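Local coordinates for protein beta-N-acetylglucosaminidase (Thermotoga maritima, PDB 3WO8) that probably hydrolyses terminal non-reducing N-acetyl-D-hexosamine residues from N-acetyl-beta-D-hexosaminides, as a family 3 glycoside hydrolase built on a TIM barrel, at residues B[84-89]-B[104-109]; B[123-128]-B[156-161]; B[393-398]-B[402-407]. All blocks are in the same frame, centred on the assembly; numbering follows the deposited sequence.

Interaction 1. Residues B[84-89]-B[104-109]; sequences KYVPSS and YRYSRV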
ATOM      1  N   LYS B  84      -4.519  -1.009   0.933  1.00 33.63           N
ATOM      2  CA  LYS B  84      -3.592   0.065   0.576  1.00 35.25           C
ATOM      3  C   LYS B  84      -2.404  -0.433  -0.239  1.00 33.49           C
ATOM      4  O   LYS B  84      -1.916   0.277  -1.102  1.00 33.29           O
ATOM      5  CB  LYS B  84      -3.089   0.815   1.810  1.00 39.39           C
ATOM      6  CG  LYS B  84      -2.235   0.039   2.793  1.00 42.12           C
ATOM      7  CD  LYS B  84      -2.115   0.805   4.124  1.00 47.84           C
ATOM      8  CE  LYS B  84      -0.913   1.745   4.225  1.00 51.36           C
ATOM      9  NZ  LYS B  84       0.279   0.990   4.757  1.00 57.09           N
ATOM     10  N   TYR B  85      -2.016  -1.682   0.000  1.00 30.32           N
ATOM     11  CA  TYR B  85      -0.855  -2.306  -0.590  1.00 30.89           C
ATOM     12  C   TYR B  85      -0.910  -2.562  -2.097  1.00 29.22           C
ATOM     13  O   TYR B  85       0.106  -2.770  -2.730  1.00 29.21           O
ATOM     14  CB  TYR B  85      -0.607  -3.637   0.096  1.00 31.62           C
ATOM     15  CG  TYR B  85      -0.678  -3.550   1.592  1.00 35.38           C
ATOM     16  CD1 TYR B  85       0.279  -2.848   2.293  1.00 38.84           C
ATOM     17  CD2 TYR B  85      -1.709  -4.166   2.310  1.00 39.16           C
ATOM     18  CE1 TYR B  85       0.251  -2.767   3.658  1.00 41.80           C
ATOM     19  CE2 TYR B  85      -1.764  -4.090   3.698  1.00 43.41           C
ATOM     20  CZ  TYR B  85      -0.770  -3.382   4.366  1.00 45.66           C
ATOM     21  OH  TYR B  85      -0.767  -3.273   5.731  1.00 40.59           O
ATOM     22  N   VAL B  86      -2.085  -2.576  -2.675  1.00 30.63           N
ATOM     23  CA  VAL B  86      -2.207  -2.957  -4.055  1.00 32.25           C
ATOM     24  C   VAL B  86      -2.341  -1.712  -4.857  1.00 30.67           C
ATOM     25  O   VAL B  86      -3.097  -0.829  -4.496  1.00 34.38           O
ATOM     26  CB  VAL B  86      -3.424  -3.885  -4.273  1.00 35.18           C
ATOM     27  CG1 VAL B  86      -3.633  -4.229  -5.744  1.00 33.79           C
ATOM     28  CG2 VAL B  86      -3.215  -5.166  -3.489  1.00 34.19           C
ATOM     29  N   PRO B  87      -1.577  -1.616  -5.941  1.00 28.76           N
ATOM     30  CA  PRO B  87      -1.756  -0.468  -6.775  1.00 26.42           C
ATOM     31  C   PRO B  87      -3.165  -0.402  -7.216  1.00 27.59           C
ATOM     32  O   PRO B  87      -3.742  -1.400  -7.578  1.00 34.65           O
ATOM     33  CB  PRO B  87      -0.857  -0.758  -7.955  1.00 28.57           C
ATOM     34  CG  PRO B  87       0.285  -1.496  -7.342  1.00 29.22           C
ATOM     35  CD  PRO B  87      -0.335  -2.340  -6.250  1.00 28.54           C
ATOM     36  N   SER B  88      -3.729   0.777  -7.175  1.00 29.08           N
ATOM     37  CA  SER B  88      -5.054   1.005  -7.655  1.00 29.45           C
ATOM     38  C   SER B  88      -5.131   0.697  -9.131  1.00 29.65           C
ATOM     39  O   SER B  88      -4.135   0.683  -9.812  1.00 31.48           O
ATOM     40  CB  SER B  88      -5.522   2.430  -7.341  1.00 28.86           C
ATOM     41  OG  SER B  88      -6.814   2.689  -7.883  1.00 33.15           O
ATOM     42  N   SER B  89      -6.352   0.428  -9.575  1.00 33.62           N
ATOM     43  CA  SER B  89      -6.680  -0.118 -10.884  1.00 37.14           C
ATOM     44  C   SER B  89      -7.788   0.763 -11.418  1.00 37.62           C
ATOM     45  O   SER B  89      -8.595   1.244 -10.660  1.00 37.20           O
ATOM     46  CB  SER B  89      -7.206  -1.557 -10.716  1.00 41.55           C
ATOM     47  OG  SER B  89      -7.982  -2.020 -11.835  1.00 46.16           O
ATOM     48  N   TYR B 104      -4.508 -10.378 -16.713  1.00 41.87           N
ATOM     49  CA  TYR B 104      -3.671 -11.414 -16.125  1.00 40.52           C
ATOM     50  C   TYR B 104      -2.572 -10.737 -15.273  1.00 40.29           C
ATOM     51  O   TYR B 104      -2.303 -11.132 -14.127  1.00 36.21           O
ATOM     52  CB  TYR B 104      -3.041 -12.317 -17.216  1.00 39.22           C
ATOM     53  CG  TYR B 104      -1.998 -13.274 -16.654  1.00 39.54           C
ATOM     54  CD1 TYR B 104      -2.381 -14.457 -16.028  1.00 40.37           C
ATOM     55  CD2 TYR B 104      -0.628 -12.968 -16.700  1.00 40.55           C
ATOM     56  CE1 TYR B 104      -1.438 -15.324 -15.471  1.00 42.49           C
ATOM     57  CE2 TYR B 104       0.332 -13.821 -16.136  1.00 39.97           C
ATOM     58  CZ  TYR B 104      -0.074 -15.000 -15.529  1.00 44.19           C
ATOM     59  OH  TYR B 104       0.858 -15.874 -14.989  1.00 46.27           O
ATOM     60  N   ARG B 105      -1.952  -9.726 -15.879  1.00 38.72           N
ATOM     61  CA  ARG B 105      -0.811  -9.008 -15.316  1.00 39.06           C
ATOM     62  C   ARG B 105      -1.176  -8.353 -13.999  1.00 39.76           C
ATOM     63  O   ARG B 105      -0.473  -8.544 -13.004  1.00 39.48           O
ATOM     64  CB  ARG B 105      -0.349  -7.930 -16.309  1.00 42.36           C
ATOM     65  CG  ARG B 105       1.142  -7.926 -16.540  1.00 45.87           C
ATOM     66  CD  ARG B 105       1.894  -6.742 -15.950  1.00 43.25           C
ATOM     67  NE  ARG B 105       2.407  -5.853 -16.996  1.00 42.54           N
ATOM     68  CZ  ARG B 105       3.439  -5.023 -16.841  1.00 45.53           C
ATOM     69  NH1 ARG B 105       3.805  -4.248 -17.840  1.00 47.95           N
ATOM     70  NH2 ARG B 105       4.092  -4.927 -15.683  1.00 47.03           N
ATOM     71  N   TYR B 106      -2.278  -7.589 -14.009  1.00 36.96           N
ATOM     72  CA  TYR B 106      -2.766  -6.902 -12.811  1.00 39.53           C
ATOM     73  C   TYR B 106      -3.071  -7.915 -11.706  1.00 43.39           C
ATOM     74  O   TYR B 106      -2.524  -7.821 -10.578  1.00 40.57           O
ATOM     75  CB  TYR B 106      -4.027  -6.101 -13.107  1.00 40.04           C
ATOM     76  CG  TYR B 106      -4.748  -5.697 -11.845  1.00 41.27           C
ATOM     77  CD1 TYR B 106      -4.249  -4.678 -11.021  1.00 44.56           C
ATOM     78  CD2 TYR B 106      -5.907  -6.341 -11.459  1.00 42.03           C
ATOM     79  CE1 TYR B 106      -4.887  -4.321  -9.837  1.00 45.10           C
ATOM     80  CE2 TYR B 106      -6.549  -6.000 -10.280  1.00 45.11           C
ATOM     81  CZ  TYR B 106      -6.047  -5.003  -9.459  1.00 45.19           C
ATOM     82  OH  TYR B 106      -6.737  -4.701  -8.290  1.00 41.01           O
ATOM     83  N   SER B 107      -3.921  -8.888 -12.071  1.00 40.50           N
ATOM     84  CA  SER B 107      -4.347  -9.931 -11.161  1.00 39.68           C
ATOM     85  C   SER B 107      -3.181 -10.576 -10.503  1.00 38.00           C
ATOM     86  O   SER B 107      -3.233 -10.840  -9.304  1.00 40.10           O
ATOM     87  CB  SER B 107      -5.186 -10.965 -11.878  1.00 37.64           C
ATOM     88  OG  SER B 107      -6.242 -10.306 -12.555  1.00 40.26           O
ATOM     89  N   ARG B 108      -2.108 -10.789 -11.253  1.00 38.77           N
ATOM     90  CA  ARG B 108      -0.912 -11.408 -10.695  1.00 42.14           C
ATOM     91  C   ARG B 108      -0.212 -10.493  -9.677  1.00 41.57           C
ATOM     92  O   ARG B 108       0.179 -10.949  -8.558  1.00 36.33           O
ATOM     93  CB  ARG B 108       0.047 -11.774 -11.812  1.00 51.33           C
ATOM     94  CG  ARG B 108       1.239 -12.634 -11.389  1.00 58.07           C
ATOM     95  CD  ARG B 108       2.256 -12.680 -12.528  1.00 69.88           C
ATOM     96  NE  ARG B 108       3.489 -13.405 -12.199  1.00 80.74           N
ATOM     97  CZ  ARG B 108       4.264 -14.058 -13.082  1.00 93.55           C
ATOM     98  NH1 ARG B 108       5.359 -14.678 -12.651  1.00 95.86           N
ATOM     99  NH2 ARG B 108       3.965 -14.115 -14.387  1.00 89.26           N
ATOM    100  N   VAL B 109      -0.054  -9.213 -10.026  1.00 36.08           N
ATOM    101  CA  VAL B 109       0.601  -8.342  -9.062  1.00 38.62           C
ATOM    102  C   VAL B 109      -0.294  -8.185  -7.849  1.00 35.58           C
ATOM    103  O   VAL B 109       0.192  -8.150  -6.706  1.00 38.06           O
ATOM    104  CB  VAL B 109       1.074  -6.942  -9.589  1.00 41.24           C
ATOM    105  CG1 VAL B 109       1.273  -6.897 -11.095  1.00 41.65           C
ATOM    106  CG2 VAL B 109       0.165  -5.821  -9.153  1.00 40.24           C
TER
HETATM  107  O   HOH W   1      -6.387  -2.303  -7.371  1.00 31.01           O
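Tyr106 reaches from helix 100-117 to Val86, Pro87 and Ser89, and so ties this helix of the TIM-barrel domain to the long loop that follows strand 70-72. The contact is a worked example of how a single aromatic side chain can hold an irregular loop against a helix. From CB the chain extends with CG anti to the backbone N (chi1 165°), which carries the ring away from the helix axis and out to the loop. Ser89 CB lies above one face, just outside the CE1-CZ bond of Tyr106, whereas Pro87 O meets the edge in the ring plane. Tyr106 CE1 is 3.7 Å from Ser89 CB and 3.9 Å from Pro87 O. Tyr106 CZ follows at 3.8 Å from Ser89 CB. Ser89 OG stands over the same face as Ser89 CB, displaced toward the rim; its hydrogen bond is made with Gly91 N, just beyond the loop segment. At the tip, Tyr106 OH comes within 4.0 Å of Val86 CG1, the two side chains crossing at about a right angle. His75 also touches both Val86 and Tyr106, while Pro87 packs on Val333 of the second subunit, which places the loop at the dimer interface. A phenylalanine in place of Tyr106 would probably retain the ring packing but leave the bridging water without its hydroxyl donor, cutting the polar link to the loop. That water accepts from Tyr106 OH at 2.6 Å and donates to Pro87 O at 2.8 Å.

Interaction 2. Residues B[123-128]-B[156-161]; sequences FAPVLD and RACEGY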
ATOM      1  N   PHE B 123     -12.294 -12.059  -3.215  1.00 31.90           N
ATOM      2  CA  PHE B 123     -13.582 -12.105  -3.831  1.00 33.98           C
ATOM      3  C   PHE B 123     -13.586 -11.392  -5.148  1.00 30.83           C
ATOM      4  O   PHE B 123     -14.314 -10.483  -5.357  1.00 32.05           O
ATOM      5  CB  PHE B 123     -14.686 -11.651  -2.863  1.00 37.83           C
ATOM      6  CG  PHE B 123     -14.852 -12.585  -1.660  1.00 41.11           C
ATOM      7  CD1 PHE B 123     -14.850 -13.951  -1.821  1.00 45.32           C
ATOM      8  CD2 PHE B 123     -15.000 -12.101  -0.402  1.00 42.49           C
ATOM      9  CE1 PHE B 123     -15.005 -14.808  -0.754  1.00 47.96           C
ATOM     10  CE2 PHE B 123     -15.158 -12.952   0.670  1.00 47.98           C
ATOM     11  CZ  PHE B 123     -15.157 -14.310   0.501  1.00 47.25           C
ATOM     12  N   ALA B 124     -12.806 -11.882  -6.082  1.00 31.86           N
ATOM     13  CA  ALA B 124     -12.923 -11.391  -7.445  1.00 33.17           C
ATOM     14  C   ALA B 124     -12.516 -12.539  -8.359  1.00 30.02           C
ATOM     15  O   ALA B 124     -11.937 -13.507  -7.869  1.00 30.27           O
ATOM     16  CB  ALA B 124     -12.018 -10.193  -7.615  1.00 38.74           C
ATOM     17  N   PRO B 125     -12.824 -12.465  -9.656  1.00 27.58           N
ATOM     18  CA  PRO B 125     -13.465 -11.375 -10.363  1.00 30.81           C
ATOM     19  C   PRO B 125     -14.955 -11.457 -10.454  1.00 34.49           C
ATOM     20  O   PRO B 125     -15.569 -12.504 -10.261  1.00 40.67           O
ATOM     21  CB  PRO B 125     -12.879 -11.454 -11.786  1.00 32.21           C
ATOM     22  CG  PRO B 125     -12.492 -12.881 -11.968  1.00 31.69           C
ATOM     23  CD  PRO B 125     -12.253 -13.460 -10.572  1.00 29.01           C
ATOM     24  N   VAL B 126     -15.519 -10.302 -10.738  1.00 35.86           N
ATOM     25  CA  VAL B 126     -16.879 -10.185 -11.083  1.00 36.23           C
ATOM     26  C   VAL B 126     -16.951 -10.626 -12.534  1.00 38.71           C
ATOM     27  O   VAL B 126     -16.349  -9.995 -13.406  1.00 43.83           O
ATOM     28  CB  VAL B 126     -17.342  -8.718 -10.923  1.00 35.18           C
ATOM     29  CG1 VAL B 126     -18.598  -8.413 -11.754  1.00 31.58           C
ATOM     30  CG2 VAL B 126     -17.544  -8.373  -9.422  1.00 34.58           C
ATOM     31  N   LEU B 127     -17.688 -11.707 -12.770  1.00 39.11           N
ATOM     32  CA  LEU B 127     -18.063 -12.152 -14.121  1.00 41.51           C
ATOM     33  C   LEU B 127     -19.454 -11.726 -14.548  1.00 43.90           C
ATOM     34  O   LEU B 127     -19.942 -12.195 -15.573  1.00 49.10           O
ATOM     35  CB  LEU B 127     -17.980 -13.665 -14.223  1.00 39.39           C
ATOM     36  CG  LEU B 127     -16.625 -14.224 -13.810  1.00 40.96           C
ATOM     37  CD1 LEU B 127     -16.527 -15.698 -14.173  1.00 42.89           C
ATOM     38  CD2 LEU B 127     -15.488 -13.463 -14.445  1.00 40.99           C
ATOM     39  N   ASP B 128     -20.095 -10.843 -13.785  1.00 42.93           N
ATOM     40  CA  ASP B 128     -21.417 -10.334 -14.143  1.00 41.40           C
ATOM     41  C   ASP B 128     -21.378  -9.456 -15.373  1.00 46.19           C
ATOM     42  O   ASP B 128     -20.411  -8.740 -15.610  1.00 48.91           O
ATOM     43  CB  ASP B 128     -22.032  -9.580 -12.994  1.00 40.17           C
ATOM     44  CG  ASP B 128     -22.180 -10.439 -11.764  1.00 43.38           C
ATOM     45  OD1 ASP B 128     -22.494 -11.636 -11.913  1.00 41.21           O
ATOM     46  OD2 ASP B 128     -21.975  -9.933 -10.632  1.00 49.53           O
ATOM     47  N   ARG B 156      -8.278 -15.127 -17.596  1.00 39.52           N
ATOM     48  CA  ARG B 156      -6.956 -14.484 -17.412  1.00 45.88           C
ATOM     49  C   ARG B 156      -6.783 -13.967 -15.973  1.00 43.67           C
ATOM     50  O   ARG B 156      -5.728 -14.137 -15.363  1.00 44.36           O
ATOM     51  CB  ARG B 156      -6.759 -13.340 -18.403  1.00 52.07           C
ATOM     52  CG  ARG B 156      -6.894 -13.750 -19.868  1.00 56.50           C
ATOM     53  CD  ARG B 156      -5.588 -14.101 -20.567  1.00 57.31           C
ATOM     54  NE  ARG B 156      -4.674 -14.934 -19.776  1.00 60.07           N
ATOM     55  CZ  ARG B 156      -3.334 -14.868 -19.877  1.00 67.00           C
ATOM     56  NH1 ARG B 156      -2.742 -14.017 -20.734  1.00 63.08           N
ATOM     57  NH2 ARG B 156      -2.571 -15.641 -19.109  1.00 64.38           N
ATOM     58  N   ALA B 157      -7.848 -13.387 -15.425  1.00 40.83           N
ATOM     59  CA  ALA B 157      -7.816 -12.847 -14.083  1.00 42.32           C
ATOM     60  C   ALA B 157      -7.652 -13.931 -13.056  1.00 43.64           C
ATOM     61  O   ALA B 157      -6.864 -13.816 -12.101  1.00 38.08           O
ATOM     62  CB  ALA B 157      -9.096 -12.095 -13.810  1.00 45.93           C
ATOM     63  N   CYS B 158      -8.414 -15.001 -13.238  1.00 44.83           N
ATOM     64  CA  CYS B 158      -8.314 -16.087 -12.291  1.00 44.69           C
ATOM     65  C   CYS B 158      -6.898 -16.670 -12.348  1.00 45.77           C
ATOM     66  O   CYS B 158      -6.279 -16.920 -11.301  1.00 46.03           O
ATOM     67  CB  CYS B 158      -9.391 -17.124 -12.557  1.00 48.45           C
ATOM     68  SG  CYS B 158     -11.078 -16.604 -12.132  1.00 43.05           S
ATOM     69  N   GLU B 159      -6.375 -16.840 -13.561  1.00 48.22           N
ATOM     70  CA  GLU B 159      -5.002 -17.329 -13.753  1.00 52.46           C
ATOM     71  C   GLU B 159      -4.011 -16.435 -13.022  1.00 49.42           C
ATOM     72  O   GLU B 159      -3.163 -16.929 -12.261  1.00 39.43           O
ATOM     73  CB  GLU B 159      -4.628 -17.361 -15.241  1.00 62.15           C
ATOM     74  CG  GLU B 159      -5.300 -18.473 -16.053  1.00 70.09           C
ATOM     75  CD  GLU B 159      -5.314 -18.223 -17.565  1.00 76.66           C
ATOM     76  OE1 GLU B 159      -4.564 -17.338 -18.049  1.00 80.17           O
ATOM     77  OE2 GLU B 159      -6.095 -18.913 -18.267  1.00 78.50           O
ATOM     78  N   GLY B 160      -4.141 -15.120 -13.256  1.00 44.48           N
ATOM     79  CA  GLY B 160      -3.299 -14.114 -12.589  1.00 43.32           C
ATOM     80  C   GLY B 160      -3.278 -14.269 -11.073  1.00 43.59           C
ATOM     81  O   GLY B 160      -2.216 -14.409 -10.449  1.00 45.47           O
ATOM     82  N   TYR B 161      -4.461 -14.296 -10.474  1.00 40.46           N
ATOM     83  CA  TYR B 161      -4.548 -14.373  -9.034  1.00 38.52           C
ATOM     84  C   TYR B 161      -3.945 -15.679  -8.525  1.00 37.47           C
ATOM     85  O   TYR B 161      -3.350 -15.729  -7.454  1.00 38.48           O
ATOM     86  CB  TYR B 161      -6.004 -14.277  -8.571  1.00 39.89           C
ATOM     87  CG  TYR B 161      -6.651 -12.902  -8.613  1.00 39.58           C
ATOM     88  CD1 TYR B 161      -6.251 -11.886  -7.748  1.00 36.86           C
ATOM     89  CD2 TYR B 161      -7.702 -12.624  -9.497  1.00 42.54           C
ATOM     90  CE1 TYR B 161      -6.858 -10.624  -7.788  1.00 37.18           C
ATOM     91  CE2 TYR B 161      -8.305 -11.356  -9.549  1.00 40.21           C
ATOM     92  CZ  TYR B 161      -7.880 -10.359  -8.689  1.00 36.16           C
ATOM     93  OH  TYR B 161      -8.487  -9.121  -8.698  1.00 32.11           O
TER
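Pro125 and Ala124 meet Ala157, Cys158 and Tyr161 in a beta-alpha unit of the TIM barrel, where the chain leaving strand 121-122 lies against helix 147-164. The contact across the segments is apolar. Ala124 and Pro125, joined by a cis peptide bond, both face the helix. Pro125 CG sits 3.9 Å from Ala157 CB, and Pro125 CD rests 3.7 Å from Cys158 SG, which meets it from a position anti to its own carbonyl carbon (chi1 -71°). One turn further along, Tyr161 extends its phenol, and Tyr161 OH comes to 3.8 Å from Ala124 CB. Cys158 and Leu127 both also pack on Val208 of helix 203-211.

Backbone hydrogen bonds tie the loop to the adjoining strand 167-173, Ala124 pairing with Cys169 and Pro125 with Lys171. Further on, the Asp128 carboxylate bonds to His172 ND1 and His176 N.

The salt bridge within these segments lies along the helix. Arg156 offers NE and NH2 together to Glu159, and its NH1 forms a salt bridge with Asp101, while Glu159 OE2 pairs with Arg211. Both nitrogens share a single oxygen close to the guanidinium plane: Arg156 NE donates to Glu159 OE1 at 3.0 Å, and Arg156 NH2 donates to that OE1 at 2.8 Å.

Interaction 3. Residues B[393-398]-B[402-407]; sequences NVVRYT and GPEFVE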
ATOM      1  N   ASN B 393      -8.108  11.126  29.179  1.00 47.73           N
ATOM      2  CA  ASN B 393      -7.775  12.540  29.081  1.00 46.67           C
ATOM      3  C   ASN B 393      -6.470  12.657  28.297  1.00 40.86           C
ATOM      4  O   ASN B 393      -5.447  12.213  28.735  1.00 42.82           O
ATOM      5  CB  ASN B 393      -7.649  13.212  30.472  1.00 43.03           C
ATOM      6  CG  ASN B 393      -7.183  14.692  30.387  1.00 44.55           C
ATOM      7  OD1 ASN B 393      -7.370  15.380  29.364  1.00 46.95           O
ATOM      8  ND2 ASN B 393      -6.588  15.189  31.475  1.00 43.68           N
ATOM      9  N   VAL B 394      -6.530  13.270  27.132  1.00 36.86           N
ATOM     10  CA  VAL B 394      -5.360  13.459  26.292  1.00 34.01           C
ATOM     11  C   VAL B 394      -4.770  14.853  26.453  1.00 36.10           C
ATOM     12  O   VAL B 394      -5.472  15.846  26.210  1.00 37.24           O
ATOM     13  CB  VAL B 394      -5.755  13.308  24.832  1.00 29.87           C
ATOM     14  CG1 VAL B 394      -4.552  13.479  23.938  1.00 29.74           C
ATOM     15  CG2 VAL B 394      -6.405  11.949  24.604  1.00 28.79           C
ATOM     16  N   VAL B 395      -3.489  14.940  26.812  1.00 35.98           N
ATOM     17  CA  VAL B 395      -2.823  16.225  26.772  1.00 39.19           C
ATOM     18  C   VAL B 395      -1.551  16.134  25.980  1.00 39.89           C
ATOM     19  O   VAL B 395      -0.772  15.216  26.151  1.00 46.56           O
ATOM     20  CB  VAL B 395      -2.604  16.890  28.160  1.00 42.51           C
ATOM     21  CG1 VAL B 395      -2.649  15.895  29.288  1.00 49.39           C
ATOM     22  CG2 VAL B 395      -1.310  17.676  28.211  1.00 42.20           C
ATOM     23  N   ARG B 396      -1.347  17.137  25.137  1.00 38.83           N
ATOM     24  CA  ARG B 396      -0.246  17.196  24.238  1.00 39.00           C
ATOM     25  C   ARG B 396       0.803  18.145  24.763  1.00 41.94           C
ATOM     26  O   ARG B 396       0.506  19.304  24.988  1.00 49.35           O
ATOM     27  CB  ARG B 396      -0.753  17.715  22.891  1.00 41.54           C
ATOM     28  CG  ARG B 396      -1.806  16.847  22.188  1.00 43.08           C
ATOM     29  CD  ARG B 396      -1.426  15.368  22.057  1.00 41.05           C
ATOM     30  NE  ARG B 396      -0.317  15.153  21.125  1.00 39.66           N
ATOM     31  CZ  ARG B 396      -0.470  14.944  19.812  1.00 39.25           C
ATOM     32  NH1 ARG B 396      -1.672  14.916  19.259  1.00 39.00           N
ATOM     33  NH2 ARG B 396       0.582  14.742  19.041  1.00 38.91           N
ATOM     34  N   TYR B 397       2.039  17.686  24.931  1.00 45.44           N
ATOM     35  CA  TYR B 397       3.115  18.574  25.429  1.00 45.81           C
ATOM     36  C   TYR B 397       4.228  18.705  24.436  1.00 47.98           C
ATOM     37  O   TYR B 397       4.349  17.873  23.551  1.00 49.93           O
ATOM     38  CB  TYR B 397       3.692  18.067  26.718  1.00 42.97           C
ATOM     39  CG  TYR B 397       4.455  16.785  26.582  1.00 44.74           C
ATOM     40  CD1 TYR B 397       3.811  15.569  26.637  1.00 47.95           C
ATOM     41  CD2 TYR B 397       5.835  16.786  26.444  1.00 48.64           C
ATOM     42  CE1 TYR B 397       4.509  14.381  26.526  1.00 47.81           C
ATOM     43  CE2 TYR B 397       6.542  15.613  26.346  1.00 46.69           C
ATOM     44  CZ  TYR B 397       5.867  14.421  26.380  1.00 46.70           C
ATOM     45  OH  TYR B 397       6.572  13.273  26.299  1.00 45.67           O
ATOM     46  N   THR B 398       5.036  19.755  24.566  1.00 54.53           N
ATOM     47  CA  THR B 398       6.140  19.973  23.599  1.00 56.08           C
ATOM     48  C   THR B 398       7.356  19.347  24.222  1.00 55.57           C
ATOM     49  O   THR B 398       7.572  19.443  25.436  1.00 49.17           O
ATOM     50  CB  THR B 398       6.369  21.448  23.144  1.00 56.04           C
ATOM     51  OG1 THR B 398       6.668  22.285  24.255  1.00 63.51           O
ATOM     52  CG2 THR B 398       5.114  22.020  22.427  1.00 56.71           C
ATOM     53  N   GLY B 402       8.811  19.582  28.318  1.00 51.24           N
ATOM     54  CA  GLY B 402       8.347  18.539  29.234  1.00 46.68           C
ATOM     55  C   GLY B 402       6.825  18.600  29.398  1.00 44.09           C
ATOM     56  O   GLY B 402       6.153  19.535  28.918  1.00 39.82           O
ATOM     57  N   PRO B 403       6.264  17.607  30.072  1.00 40.05           N
ATOM     58  CA  PRO B 403       4.841  17.573  30.331  1.00 46.36           C
ATOM     59  C   PRO B 403       4.439  18.450  31.502  1.00 52.29           C
ATOM     60  O   PRO B 403       5.023  18.343  32.590  1.00 56.84           O
ATOM     61  CB  PRO B 403       4.583  16.123  30.691  1.00 44.31           C
ATOM     62  CG  PRO B 403       5.878  15.633  31.209  1.00 42.62           C
ATOM     63  CD  PRO B 403       6.945  16.396  30.512  1.00 40.06           C
ATOM     64  N   GLU B 404       3.456  19.317  31.263  1.00 56.78           N
ATOM     65  CA  GLU B 404       2.713  19.991  32.326  1.00 60.03           C
ATOM     66  C   GLU B 404       2.269  18.940  33.348  1.00 57.66           C
ATOM     67  O   GLU B 404       2.024  17.762  33.002  1.00 55.61           O
ATOM     68  CB  GLU B 404       1.496  20.740  31.746  1.00 70.17           C
ATOM     69  CG  GLU B 404       0.583  19.908  30.799  1.00 78.13           C
ATOM     70  CD  GLU B 404       0.718  20.217  29.270  1.00 77.87           C
ATOM     71  OE1 GLU B 404      -0.234  20.824  28.718  1.00 75.70           O
ATOM     72  OE2 GLU B 404       1.735  19.861  28.602  1.00 58.05           O
ATOM     73  N   PHE B 405       2.196  19.345  34.610  1.00 60.61           N
ATOM     74  CA  PHE B 405       1.816  18.415  35.669  1.00 59.49           C
ATOM     75  C   PHE B 405       0.386  18.021  35.416  1.00 56.22           C
ATOM     76  O   PHE B 405      -0.415  18.839  34.938  1.00 55.05           O
ATOM     77  CB  PHE B 405       1.921  19.037  37.060  1.00 64.96           C
ATOM     78  CG  PHE B 405       1.511  18.093  38.153  1.00 66.83           C
ATOM     79  CD1 PHE B 405       2.402  17.143  38.632  1.00 67.07           C
ATOM     80  CD2 PHE B 405       0.222  18.114  38.655  1.00 64.66           C
ATOM     81  CE1 PHE B 405       2.023  16.247  39.618  1.00 70.27           C
ATOM     82  CE2 PHE B 405      -0.166  17.212  39.626  1.00 68.56           C
ATOM     83  CZ  PHE B 405       0.734  16.275  40.111  1.00 70.29           C
ATOM     84  N   VAL B 406       0.058  16.777  35.721  1.00 51.76           N
ATOM     85  CA  VAL B 406      -1.259  16.271  35.390  1.00 53.55           C
ATOM     86  C   VAL B 406      -1.676  15.222  36.397  1.00 52.79           C
ATOM     87  O   VAL B 406      -0.831  14.605  37.006  1.00 51.33           O
ATOM     88  CB  VAL B 406      -1.267  15.715  33.940  1.00 58.00           C
ATOM     89  CG1 VAL B 406      -0.717  14.292  33.866  1.00 56.40           C
ATOM     90  CG2 VAL B 406      -2.666  15.786  33.341  1.00 64.82           C
ATOM     91  N   GLU B 407      -2.977  15.027  36.582  1.00 61.13           N
ATOM     92  CA  GLU B 407      -3.469  13.976  37.493  1.00 62.59           C
ATOM     93  C   GLU B 407      -4.270  12.959  36.696  1.00 57.06           C
ATOM     94  O   GLU B 407      -4.603  13.202  35.537  1.00 51.61           O
ATOM     95  CB  GLU B 407      -4.293  14.545  38.646  1.00 67.45           C
ATOM     96  CG  GLU B 407      -5.237  15.699  38.295  1.00 79.83           C
ATOM     97  CD  GLU B 407      -4.626  17.098  38.484  1.00 95.12           C
ATOM     98  OE1 GLU B 407      -3.613  17.253  39.217  1.00101.68           O
ATOM     99  OE2 GLU B 407      -5.174  18.066  37.901  1.00101.93           O
TER
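The Tyr397 ring carries Pro403 on one face: Pro403 CB stands 4.3 Å from the centroid of the Tyr397 ring and 16° off its normal, a CH-pi contact. Tyr397 and Pro403 run alongside each other in the same direction. Gly402 C approaches obliquely, 3.6 Å from Tyr397 CD2, and the ring of His427 meets that of Tyr397 with steeply inclined planes. The phenol hydroxyl bonds to Phe414 O.

A second flat group, the Glu404 carboxylate, folds back over the strand because the chain bends at chi2 (-105°). Glu404 OE2 reaches 3.3 Å from Tyr397 CB, and its OE1 lies 3.4 Å from Val395 CG2, so an acidic end rests on aliphatic carbons at the exposed margin. Beyond it, Val395 CG1 meets Val406 CG2 at 4.1 Å.

Where the chain reverses, Gly402 N donates to Thr398 O (3.1 Å, N-H...O 139°), closing an alpha-turn. A beta carbon on Gly402 at these backbone angles would collide with the carbonyl O of the residue before.

The returning segment runs roughly antiparallel to strand 391-397, an outermost strand of the mixed sheet in the C-terminal domain, on its way to strand 411-415, with strand 357-363 between those two. Val406 touches Thr359 and Ile411 of these strands, and Pro403 packs on helix 421-429. Arg396 CB faces away, and its guanidinium bonds to Pro363 O and Val362 O and pairs with Asp379 of helix 374-385.

Overall arrangement
Along the chain the three contacts follow in series, each closing before the next opens. Interactions 1 and 2 lie in the TIM-barrel domain with centres 12 Å apart, and they touch where helices 100-117 and 147-164 pack together: Tyr104 lies against Arg156 and Gly160, and Ser107 against Ala157 and Tyr161. Two loops that follow barrel strands are thereby joined through a pair of neighbouring helices. Interaction 1 also borders the second subunit, whereas the segments of interaction 2 touch no other chain. Interaction 3 belongs to the mixed sheet of the C-terminal domain, its centre 44 Å from interaction 1 and 52 Å from interaction 2, and touches neither.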